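Local structure of putative ABC transporter (Thermobispora bispora, 4PE6) at residues V129-A132 with T133-K137; G154-S158 with Q159-E163; Q320-E323 with A324-G328. The protein is probably the solute-binding component of an ABC transporter, likely for a carbohydrate or related solute, and here holds a trihydroxybutanoic acid. One frame throughout, in Å; residues are numbered along the deposited sequence.

Three local contacts follow one another along the chain, neither nesting nor crossing, and each joins adjacent segments of one continuous piece. Contact 1 lies in the first turns of helix 128-142, just after strand 122-126. Contact 2 closes the tight loop by which strand 147-153 enters helix 159-173. These two touch where V129 CG2 lies 3.8 Å from E163 OE2, so the starts of the two helices pack together, and both reach the bound LTH, W131 from contact 1, V155 and P160 from contact 2. Contact 3, in the last turns of helix 315-327, stays apart, its nearest atoms about 11 Å from contact 1 and about 15 Å from contact 2; its Q321 and I325 set that helix against strand 283-290.

Contact 1 of 3, residues V129-A132 with T133-K137; sequences VDWA and TYAAK. With LTH ((2R,3S)-2,3,4-trihydroxybutanoic acid), chain C.
V129 hands its carbonyl to T133 one turn further along the helix: T133 N donates to V129 O over 3.0 Å. The hydroxyl folds back toward the same oxygen, with T133 OG1 2.9 Å from V129 O, although its proton has another acceptor within reach. T133 OG1 can lie there because it stands beside its own backbone N (chi1 -58°). The two side chains run alongside each other, V129 CG1 against OG1, and the T133 side chain also touches T167 and I171 of helix 159-173. D130 comes next. Its carbonyl takes a short bond from Y134 N, 2.8 Å from D130 O, while the tyrosine ring comes close to that same oxygen, Y134 CD2 approaching D130 O to 3.2 Å. The Y134 side chain also touches V257 of strand 255-258 and I288 and L290 of strand 283-290.

This is the helix following strand 122-126 in a periplasmic binding protein fold, and its first turn contributes F128 and W131 to the ligand pocket. W131 carries the indole there: with CG anti to the backbone N (chi1 174°), the ring leaves the helix and its six-membered end meets the ligand, LTH O4 lying in the ring plane 3.5 Å from W131 CZ3. At the other end of the indole, W131 CD1 packs on A135 CB at 4.3 Å. A132 O receives a weak bond from A136 N, and A132 itself is buried.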
ATOM      1  N   VAL A 129       4.059   9.585  -3.672  1.00 17.68           N
ATOM      2  CA  VAL A 129       4.133  11.002  -3.402  1.00 18.35           C
ATOM      3  C   VAL A 129       2.750  11.595  -3.133  1.00 18.45           C
ATOM      4  O   VAL A 129       2.581  12.343  -2.181  1.00 18.69           O
ATOM      5  CB  VAL A 129       4.822  11.767  -4.538  1.00 19.20           C
ATOM      6  CG1 VAL A 129       4.695  13.262  -4.311  1.00 20.03           C
ATOM      7  CG2 VAL A 129       6.300  11.370  -4.601  1.00 19.43           C
ATOM      8  N   ASP A 130       1.770  11.275  -3.967  1.00 18.44           N
ATOM      9  CA  ASP A 130       0.423  11.796  -3.752  1.00 18.67           C
ATOM     10  C   ASP A 130      -0.145  11.355  -2.399  1.00 18.12           C
ATOM     11  O   ASP A 130      -0.730  12.158  -1.679  1.00 18.28           O
ATOM     12  CB  ASP A 130      -0.514  11.359  -4.870  1.00 18.95           C
ATOM     13  CG  ASP A 130      -0.299  12.142  -6.159  1.00 19.92           C
ATOM     14  OD1 ASP A 130       0.520  13.086  -6.166  1.00 20.51           O
ATOM     15  OD2 ASP A 130      -0.932  11.782  -7.162  1.00 20.20           O
ATOM     16  N   TRP A 131       0.035  10.070  -2.076  1.00 17.50           N
ATOM     17  CA  TRP A 131      -0.416   9.529  -0.793  1.00 17.21           C
ATOM     18  C   TRP A 131       0.198  10.314   0.338  1.00 17.33           C
ATOM     19  O   TRP A 131      -0.509  10.892   1.149  1.00 17.35           O
ATOM     20  CB  TRP A 131      -0.060   8.047  -0.701  1.00 16.65           C
ATOM     21  CG  TRP A 131      -0.334   7.362   0.626  1.00 16.56           C
ATOM     22  CD1 TRP A 131      -0.877   7.902   1.756  1.00 16.82           C
ATOM     23  CD2 TRP A 131      -0.021   6.012   0.937  1.00 16.24           C
ATOM     24  NE1 TRP A 131      -0.938   6.941   2.767  1.00 16.69           N
ATOM     25  CE2 TRP A 131      -0.417   5.778   2.282  1.00 16.34           C
ATOM     26  CE3 TRP A 131       0.564   4.971   0.217  1.00 15.96           C
ATOM     27  CZ2 TRP A 131      -0.247   4.546   2.916  1.00 16.18           C
ATOM     28  CZ3 TRP A 131       0.721   3.729   0.854  1.00 15.84           C
ATOM     29  CH2 TRP A 131       0.295   3.534   2.190  1.00 15.87           C
ATOM     30  N   ALA A 132       1.526  10.366   0.382  1.00 17.53           N
ATOM     31  CA  ALA A 132       2.183  11.103   1.466  1.00 17.97           C
ATOM     32  C   ALA A 132       1.719  12.548   1.575  1.00 18.90           C
ATOM     33  O   ALA A 132       1.632  13.081   2.674  1.00 18.95           O
ATOM     34  CB  ALA A 132       3.708  11.028   1.335  1.00 17.96           C
ATOM     35  N   THR A 133       1.417  13.193   0.433  1.00 19.75           N
ATOM     36  CA  THR A 133       0.983  14.572   0.446  1.00 20.87           C
ATOM     37  C   THR A 133      -0.444  14.665   0.998  1.00 21.64           C
ATOM     38  O   THR A 133      -0.731  15.515   1.833  1.00 21.68           O
ATOM     39  CB  THR A 133       1.093  15.200  -0.975  1.00 21.35           C
ATOM     40  OG1 THR A 133       2.447  15.095  -1.432  1.00 21.27           O
ATOM     41  CG2 THR A 133       0.686  16.695  -0.978  1.00 22.32           C
ATOM     42  N   TYR A 134      -1.326  13.781   0.546  1.00 20.50           N
ATOM     43  CA  TYR A 134      -2.699  13.740   1.061  1.00 22.18           C
ATOM     44  C   TYR A 134      -2.765  13.380   2.550  1.00 21.85           C
ATOM     45  O   TYR A 134      -3.732  13.722   3.229  1.00 22.61           O
ATOM     46  CB  TYR A 134      -3.556  12.747   0.271  1.00 23.80           C
ATOM     47  CG  TYR A 134      -3.987  13.226  -1.098  1.00 26.16           C
ATOM     48  CD1 TYR A 134      -4.578  14.476  -1.275  1.00 28.33           C
ATOM     49  CD2 TYR A 134      -3.834  12.406  -2.223  1.00 27.45           C
ATOM     50  CE1 TYR A 134      -4.988  14.904  -2.531  1.00 30.36           C
ATOM     51  CE2 TYR A 134      -4.231  12.823  -3.475  1.00 29.00           C
ATOM     52  CZ  TYR A 134      -4.807  14.069  -3.625  1.00 30.93           C
ATOM     53  OH  TYR A 134      -5.198  14.477  -4.865  1.00 33.33           O
ATOM     54  N   ALA A 135      -1.740  12.707   3.060  1.00 21.05           N
ATOM     55  CA  ALA A 135      -1.723  12.293   4.472  1.00 20.96           C
ATOM     56  C   ALA A 135      -1.180  13.409   5.345  1.00 21.19           C
ATOM     57  O   ALA A 135      -1.585  13.539   6.498  1.00 22.81           O
ATOM     58  CB  ALA A 135      -0.878  11.057   4.649  1.00 20.52           C
ATOM     59  N   ALA A 136      -0.258  14.210   4.811  1.00 20.76           N
ATOM     60  CA  ALA A 136       0.424  15.187   5.625  1.00 20.50           C
ATOM     61  C   ALA A 136      -0.181  16.578   5.477  1.00 21.24           C
ATOM     62  O   ALA A 136      -0.509  17.218   6.476  1.00 21.25           O
ATOM     63  CB  ALA A 136       1.903  15.213   5.299  1.00 20.55           C
ATOM     64  N   LYS A 137      -0.342  17.057   4.242  1.00 21.75           N
ATOM     65  CA  LYS A 137      -0.705  18.460   4.062  1.00 22.85           C
ATOM     66  C   LYS A 137      -2.062  18.856   4.676  1.00 22.47           C
ATOM     67  O   LYS A 137      -2.134  19.837   5.420  1.00 22.02           O
ATOM     68  CB  LYS A 137      -0.613  18.891   2.589  1.00 24.06           C
ATOM     69  CG  LYS A 137      -0.742  20.393   2.398  1.00 26.11           C
ATOM     70  CD  LYS A 137      -0.250  20.828   1.019  1.00 27.92           C
ATOM     71  CE  LYS A 137      -0.446  22.318   0.749  1.00 29.42           C
ATOM     72  NZ  LYS A 137      -0.147  23.164   1.941  1.00 30.00           N
TER
HETATM   73  O1  LTH C 401       0.810  -0.389   3.460  1.00 23.17           O
HETATM   74  C1  LTH C 401       1.616  -1.158   2.818  1.00 19.98           C
HETATM   75  O   LTH C 401       2.079  -2.244   3.229  1.00 18.42           O
HETATM   76  C2  LTH C 401       1.989  -0.775   1.365  1.00 17.06           C
HETATM   77  O2  LTH C 401       2.943  -1.713   0.808  1.00 16.65           O
HETATM   78  C3  LTH C 401       2.609   0.604   1.286  1.00 17.81           C
HETATM   79  O3  LTH C 401       3.781   0.655   2.097  1.00 17.79           O
HETATM   80  C4  LTH C 401       3.013   0.886  -0.175  1.00 17.90           C
HETATM   81  O4  LTH C 401       1.775   0.931  -0.931  1.00 16.32           O

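Contact 2 of 3, residues G154-S158 with Q159-E163. With LTH ((2R,3S)-2,3,4-trihydroxybutanoic acid), chain C.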
ATOM      1  N   GLY A 154       6.132   4.082   7.763  1.00 15.55           N
ATOM      2  CA  GLY A 154       5.489   2.889   7.220  1.00 15.54           C
ATOM      3  C   GLY A 154       6.376   1.661   7.167  1.00 15.90           C
ATOM      4  O   GLY A 154       7.038   1.317   8.160  1.00 16.24           O
ATOM      5  N   VAL A 155       6.363   0.982   6.023  1.00 15.90           N
ATOM      6  CA  VAL A 155       7.120  -0.248   5.834  1.00 16.33           C
ATOM      7  C   VAL A 155       8.588   0.097   5.591  1.00 16.72           C
ATOM      8  O   VAL A 155       9.077   0.045   4.457  1.00 16.62           O
ATOM      9  CB  VAL A 155       6.511  -1.132   4.728  1.00 16.29           C
ATOM     10  CG1 VAL A 155       7.223  -2.461   4.604  1.00 16.71           C
ATOM     11  CG2 VAL A 155       5.030  -1.408   5.062  1.00 16.22           C
ATOM     12  N   VAL A 156       9.283   0.403   6.695  1.00 17.24           N
ATOM     13  CA  VAL A 156      10.702   0.838   6.655  1.00 17.62           C
ATOM     14  C   VAL A 156      11.558  -0.228   5.993  1.00 17.96           C
ATOM     15  O   VAL A 156      11.446  -1.419   6.291  1.00 18.42           O
ATOM     16  CB  VAL A 156      11.228   1.205   8.067  1.00 17.96           C
ATOM     17  CG1 VAL A 156      12.742   1.455   8.080  1.00 18.62           C
ATOM     18  CG2 VAL A 156      10.493   2.440   8.603  1.00 17.64           C
ATOM     19  N   GLY A 157      12.443   0.202   5.110  1.00 18.00           N
ATOM     20  CA  GLY A 157      13.253  -0.704   4.303  1.00 18.12           C
ATOM     21  C   GLY A 157      12.732  -0.777   2.875  1.00 17.72           C
ATOM     22  O   GLY A 157      13.515  -0.957   1.938  1.00 17.86           O
ATOM     23  N   SER A 158      11.414  -0.616   2.690  1.00 16.73           N
ATOM     24  CA  SER A 158      10.837  -0.625   1.338  1.00 16.45           C
ATOM     25  C   SER A 158      11.058   0.704   0.568  1.00 16.38           C
ATOM     26  O   SER A 158      11.277   1.765   1.152  1.00 16.50           O
ATOM     27  CB  SER A 158       9.343  -0.981   1.371  1.00 15.90           C
ATOM     28  OG  SER A 158       8.570   0.090   1.882  1.00 15.61           O
ATOM     29  N   GLN A 159      11.003   0.624  -0.753  1.00 16.59           N
ATOM     30  CA  GLN A 159      11.157   1.832  -1.593  1.00 16.91           C
ATOM     31  C   GLN A 159      10.021   2.858  -1.400  1.00 16.45           C
ATOM     32  O   GLN A 159      10.285   4.055  -1.234  1.00 16.52           O
ATOM     33  CB  GLN A 159      11.335   1.440  -3.062  1.00 17.47           C
ATOM     34  CG  GLN A 159      11.375   2.610  -4.049  1.00 18.02           C
ATOM     35  CD  GLN A 159      10.009   3.029  -4.541  1.00 18.07           C
ATOM     36  OE1 GLN A 159       9.046   2.248  -4.537  1.00 18.08           O
ATOM     37  NE2 GLN A 159       9.904   4.274  -4.948  1.00 18.52           N
ATOM     38  N   PRO A 160       8.759   2.415  -1.414  1.00 15.94           N
ATOM     39  CA  PRO A 160       7.725   3.407  -1.188  1.00 15.74           C
ATOM     40  C   PRO A 160       7.842   4.127   0.143  1.00 15.53           C
ATOM     41  O   PRO A 160       7.625   5.331   0.199  1.00 15.44           O
ATOM     42  CB  PRO A 160       6.414   2.593  -1.251  1.00 15.59           C
ATOM     43  CG  PRO A 160       6.757   1.400  -2.069  1.00 15.78           C
ATOM     44  CD  PRO A 160       8.194   1.095  -1.731  1.00 16.00           C
ATOM     45  N   GLU A 161       8.172   3.411   1.214  1.00 15.44           N
ATOM     46  CA  GLU A 161       8.299   4.059   2.511  1.00 15.37           C
ATOM     47  C   GLU A 161       9.387   5.119   2.484  1.00 15.96           C
ATOM     48  O   GLU A 161       9.215   6.222   3.012  1.00 15.90           O
ATOM     49  CB  GLU A 161       8.599   3.064   3.624  1.00 15.30           C
ATOM     50  CG  GLU A 161       8.462   3.684   5.012  1.00 15.09           C
ATOM     51  CD  GLU A 161       9.630   4.560   5.433  1.00 15.36           C
ATOM     52  OE1 GLU A 161      10.783   4.263   5.022  1.00 15.59           O
ATOM     53  OE2 GLU A 161       9.380   5.517   6.215  1.00 15.31           O
ATOM     54  N   ALA A 162      10.507   4.802   1.856  1.00 16.67           N
ATOM     55  CA  ALA A 162      11.593   5.745   1.852  1.00 17.59           C
ATOM     56  C   ALA A 162      11.170   7.018   1.102  1.00 17.91           C
ATOM     57  O   ALA A 162      11.462   8.128   1.546  1.00 17.94           O
ATOM     58  CB  ALA A 162      12.855   5.126   1.258  1.00 18.19           C
ATOM     59  N   GLU A 163      10.449   6.842  -0.006  1.00 18.38           N
ATOM     60  CA  GLU A 163       9.984   7.963  -0.819  1.00 19.18           C
ATOM     61  C   GLU A 163       8.997   8.834  -0.054  1.00 18.84           C
ATOM     62  O   GLU A 163       9.077  10.085  -0.087  1.00 18.64           O
ATOM     63  CB  GLU A 163       9.335   7.479  -2.124  1.00 19.84           C
ATOM     64  CG  GLU A 163       8.937   8.641  -3.026  1.00 21.21           C
ATOM     65  CD  GLU A 163       8.603   8.265  -4.456  1.00 22.27           C
ATOM     66  OE1 GLU A 163       7.833   7.318  -4.687  1.00 23.03           O
ATOM     67  OE2 GLU A 163       9.106   8.964  -5.357  1.00 23.89           O
TER
HETATM   68  O1  LTH C 401       0.810  -0.389   3.460  1.00 23.17           O
HETATM   69  C1  LTH C 401       1.616  -1.158   2.818  1.00 19.98           C
HETATM   70  O   LTH C 401       2.079  -2.244   3.229  1.00 18.42           O
HETATM   71  C2  LTH C 401       1.989  -0.775   1.365  1.00 17.06           C
HETATM   72  O2  LTH C 401       2.943  -1.713   0.808  1.00 16.65           O
HETATM   73  C3  LTH C 401       2.609   0.604   1.286  1.00 17.81           C
HETATM   74  O3  LTH C 401       3.781   0.655   2.097  1.00 17.79           O
HETATM   75  C4  LTH C 401       3.013   0.886  -0.175  1.00 17.90           C
HETATM   76  O4  LTH C 401       1.775   0.931  -0.931  1.00 16.32           O
HETATM   77  O   HOH W   1       6.856   6.583   6.061  1.00 19.16           O
HETATM   78  O   HOH W   2      12.278   2.566   3.668  1.00 17.79           O
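V155 O is gripped by two donors from S158: the hydroxyl, with S158 OG at 2.6 Å from V155 O and in the carbonyl plane, and S158 N at 3.0 Å from the same V155 O. The backbone bond closes a type II beta turn from V155 to S158, with G157 in it at positive phi, and S158 is the N-cap of helix 159-173, at the loop after strand 147-153 in this periplasmic binding protein fold. Its OG sits in the crowded position between backbone N and carbonyl carbon (chi1 73°), where it also accepts a weak capping bond from E161 N. The first full helical bond follows, A162 N to S158 O.

E161 lies back over the turn. Its CB meets V155 O, CG rests against the backbone of G154 and V155, and a bend at chi2 (-77°) brings the carboxylate alongside V156, pointing the same way as that side chain. The carboxylate is tied to R153 by a salt bridge through OE2, and a water bridges OE2 to G154 N. A second water joins OE1 to G157 N and S158 O, so the charge is linked to both ends of the loop.

Toward the ligand the loop and the first turn of the helix present carbon atoms: V155 CG2 lies 3.6 Å from LTH O, and P160 CB comes within 4.0 Å of LTH C4.

Contact 3 of 3, residues Q320-E323 with A324-G328; sequences QQVE and AIKTG
Q321 and I325 cross obliquely on the inner side of helix 315-327. The glutamine chain is bent at chi2 (77°), which turns its amide toward the next turn, where Q321 NE2 lies 3.9 Å from I325 CG1. The amide's polar atoms look elsewhere: OE1 accepts from V332 N, and NE2 gives a weak bond to T285 O. I325 continues onto M284 and F286 of strand 283-290.

V322 and K326 run side by side, pointing the same way. The lysine tail passes V322 CG1 with K326 NZ 3.9 Å from it, and its NZ hydrogen-bonds to D279 O, while V322 packs on L280 and P281.

E323 meets two partners at an angle. Its OE2 stays 4.5 Å from K326 NZ, too far for a salt bridge, and its OE1 touches the methyl of T327. More telling is the carbonyl of E323, which T327 grips twice: T327 OG1 donates to E323 O over 2.7 Å and T327 N over 3.0 Å, the two arriving from opposite faces of the carbonyl plane.

With two donors on E323 O, the chain near the helix's C-terminal end is held by side chain as well as main chain, and G328 then departs from helical angles with positive phi; the charged pair nearby probably adds mild attraction.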
ATOM      1  N   GLN A 320      -8.059  -0.574 -19.910  1.00 33.60           N
ATOM      2  CA  GLN A 320      -8.457   0.832 -20.014  1.00 35.27           C
ATOM      3  C   GLN A 320      -7.427   1.750 -19.389  1.00 33.33           C
ATOM      4  O   GLN A 320      -7.068   2.769 -19.968  1.00 32.83           O
ATOM      5  CB  GLN A 320      -9.796   1.091 -19.326  1.00 38.11           C
ATOM      6  CG  GLN A 320     -11.022   0.635 -20.091  1.00 41.88           C
ATOM      7  CD  GLN A 320     -12.297   0.915 -19.305  1.00 45.31           C
ATOM      8  OE1 GLN A 320     -12.391   1.919 -18.580  1.00 46.72           O
ATOM      9  NE2 GLN A 320     -13.282   0.028 -19.432  1.00 46.83           N
ATOM     10  N   GLN A 321      -6.984   1.409 -18.180  1.00 31.37           N
ATOM     11  CA  GLN A 321      -5.993   2.234 -17.478  1.00 30.87           C
ATOM     12  C   GLN A 321      -4.666   2.248 -18.215  1.00 29.77           C
ATOM     13  O   GLN A 321      -4.025   3.294 -18.295  1.00 29.92           O
ATOM     14  CB  GLN A 321      -5.782   1.767 -16.025  1.00 30.26           C
ATOM     15  CG  GLN A 321      -4.638   2.471 -15.290  1.00 30.87           C
ATOM     16  CD  GLN A 321      -4.967   3.885 -14.824  1.00 33.62           C
ATOM     17  OE1 GLN A 321      -6.133   4.264 -14.717  1.00 36.02           O
ATOM     18  NE2 GLN A 321      -3.928   4.667 -14.520  1.00 34.12           N
ATOM     19  N   VAL A 322      -4.266   1.098 -18.756  1.00 36.12           N
ATOM     20  CA  VAL A 322      -3.050   1.027 -19.570  1.00 36.04           C
ATOM     21  C   VAL A 322      -3.194   1.939 -20.794  1.00 36.82           C
ATOM     22  O   VAL A 322      -2.268   2.661 -21.141  1.00 35.76           O
ATOM     23  CB  VAL A 322      -2.719  -0.418 -19.989  1.00 37.23           C
ATOM     24  CG1 VAL A 322      -1.540  -0.449 -20.942  1.00 37.31           C
ATOM     25  CG2 VAL A 322      -2.405  -1.279 -18.761  1.00 38.16           C
ATOM     26  N   GLU A 323      -4.364   1.922 -21.426  1.00 38.44           N
ATOM     27  CA  GLU A 323      -4.590   2.775 -22.590  1.00 40.34           C
ATOM     28  C   GLU A 323      -4.526   4.247 -22.236  1.00 39.80           C
ATOM     29  O   GLU A 323      -3.979   5.037 -23.001  1.00 41.15           O
ATOM     30  CB  GLU A 323      -5.908   2.430 -23.280  1.00 42.80           C
ATOM     31  CG  GLU A 323      -5.744   1.318 -24.300  1.00 45.74           C
ATOM     32  CD  GLU A 323      -4.891   1.752 -25.488  1.00 46.61           C
ATOM     33  OE1 GLU A 323      -5.188   2.809 -26.089  1.00 48.66           O
ATOM     34  OE2 GLU A 323      -3.921   1.036 -25.819  1.00 48.11           O
ATOM     35  N   ALA A 324      -5.082   4.614 -21.085  1.00 40.23           N
ATOM     36  CA  ALA A 324      -4.969   5.976 -20.576  1.00 40.86           C
ATOM     37  C   ALA A 324      -3.518   6.365 -20.297  1.00 40.79           C
ATOM     38  O   ALA A 324      -3.128   7.498 -20.544  1.00 42.78           O
ATOM     39  CB  ALA A 324      -5.817   6.162 -19.323  1.00 42.17           C
ATOM     40  N   ILE A 325      -2.723   5.434 -19.786  1.00 40.06           N
ATOM     41  CA  ILE A 325      -1.311   5.702 -19.525  1.00 40.56           C
ATOM     42  C   ILE A 325      -0.555   5.902 -20.839  1.00 41.19           C
ATOM     43  O   ILE A 325       0.197   6.846 -20.969  1.00 41.41           O
ATOM     44  CB  ILE A 325      -0.656   4.568 -18.696  1.00 40.39           C
ATOM     45  CG1 ILE A 325      -1.202   4.578 -17.265  1.00 40.27           C
ATOM     46  CG2 ILE A 325       0.863   4.713 -18.665  1.00 41.53           C
ATOM     47  CD1 ILE A 325      -0.784   3.376 -16.425  1.00 40.02           C
ATOM     48  N   LYS A 326      -0.753   5.005 -21.802  1.00 42.26           N
ATOM     49  CA  LYS A 326      -0.041   5.070 -23.080  1.00 43.93           C
ATOM     50  C   LYS A 326      -0.384   6.338 -23.831  1.00 45.89           C
ATOM     51  O   LYS A 326       0.492   6.988 -24.397  1.00 49.03           O
ATOM     52  CB  LYS A 326      -0.402   3.883 -23.976  1.00 43.99           C
ATOM     53  CG  LYS A 326       0.264   2.574 -23.595  1.00 44.04           C
ATOM     54  CD  LYS A 326      -0.202   1.461 -24.516  1.00 44.83           C
ATOM     55  CE  LYS A 326       0.656   0.221 -24.375  1.00 46.61           C
ATOM     56  NZ  LYS A 326      -0.136  -1.024 -24.576  1.00 48.39           N
ATOM     57  N   THR A 327      -1.669   6.674 -23.849  1.00 47.13           N
ATOM     58  CA  THR A 327      -2.149   7.836 -24.586  1.00 49.14           C
ATOM     59  C   THR A 327      -2.083   9.115 -23.758  1.00 51.34           C
ATOM     60  O   THR A 327      -2.399  10.180 -24.260  1.00 51.72           O
ATOM     61  CB  THR A 327      -3.606   7.643 -25.065  1.00 50.29           C
ATOM     62  OG1 THR A 327      -4.487   7.562 -23.937  1.00 49.63           O
ATOM     63  CG2 THR A 327      -3.741   6.382 -25.943  1.00 50.00           C
ATOM     64  N   GLY A 328      -1.692   9.014 -22.492  1.00 52.18           N
ATOM     65  CA  GLY A 328      -1.667  10.178 -21.616  1.00 56.03           C
ATOM     66  C   GLY A 328      -3.049  10.741 -21.308  1.00 58.64           C
ATOM     67  O   GLY A 328      -3.169  11.883 -20.883  1.00 61.83           O
TER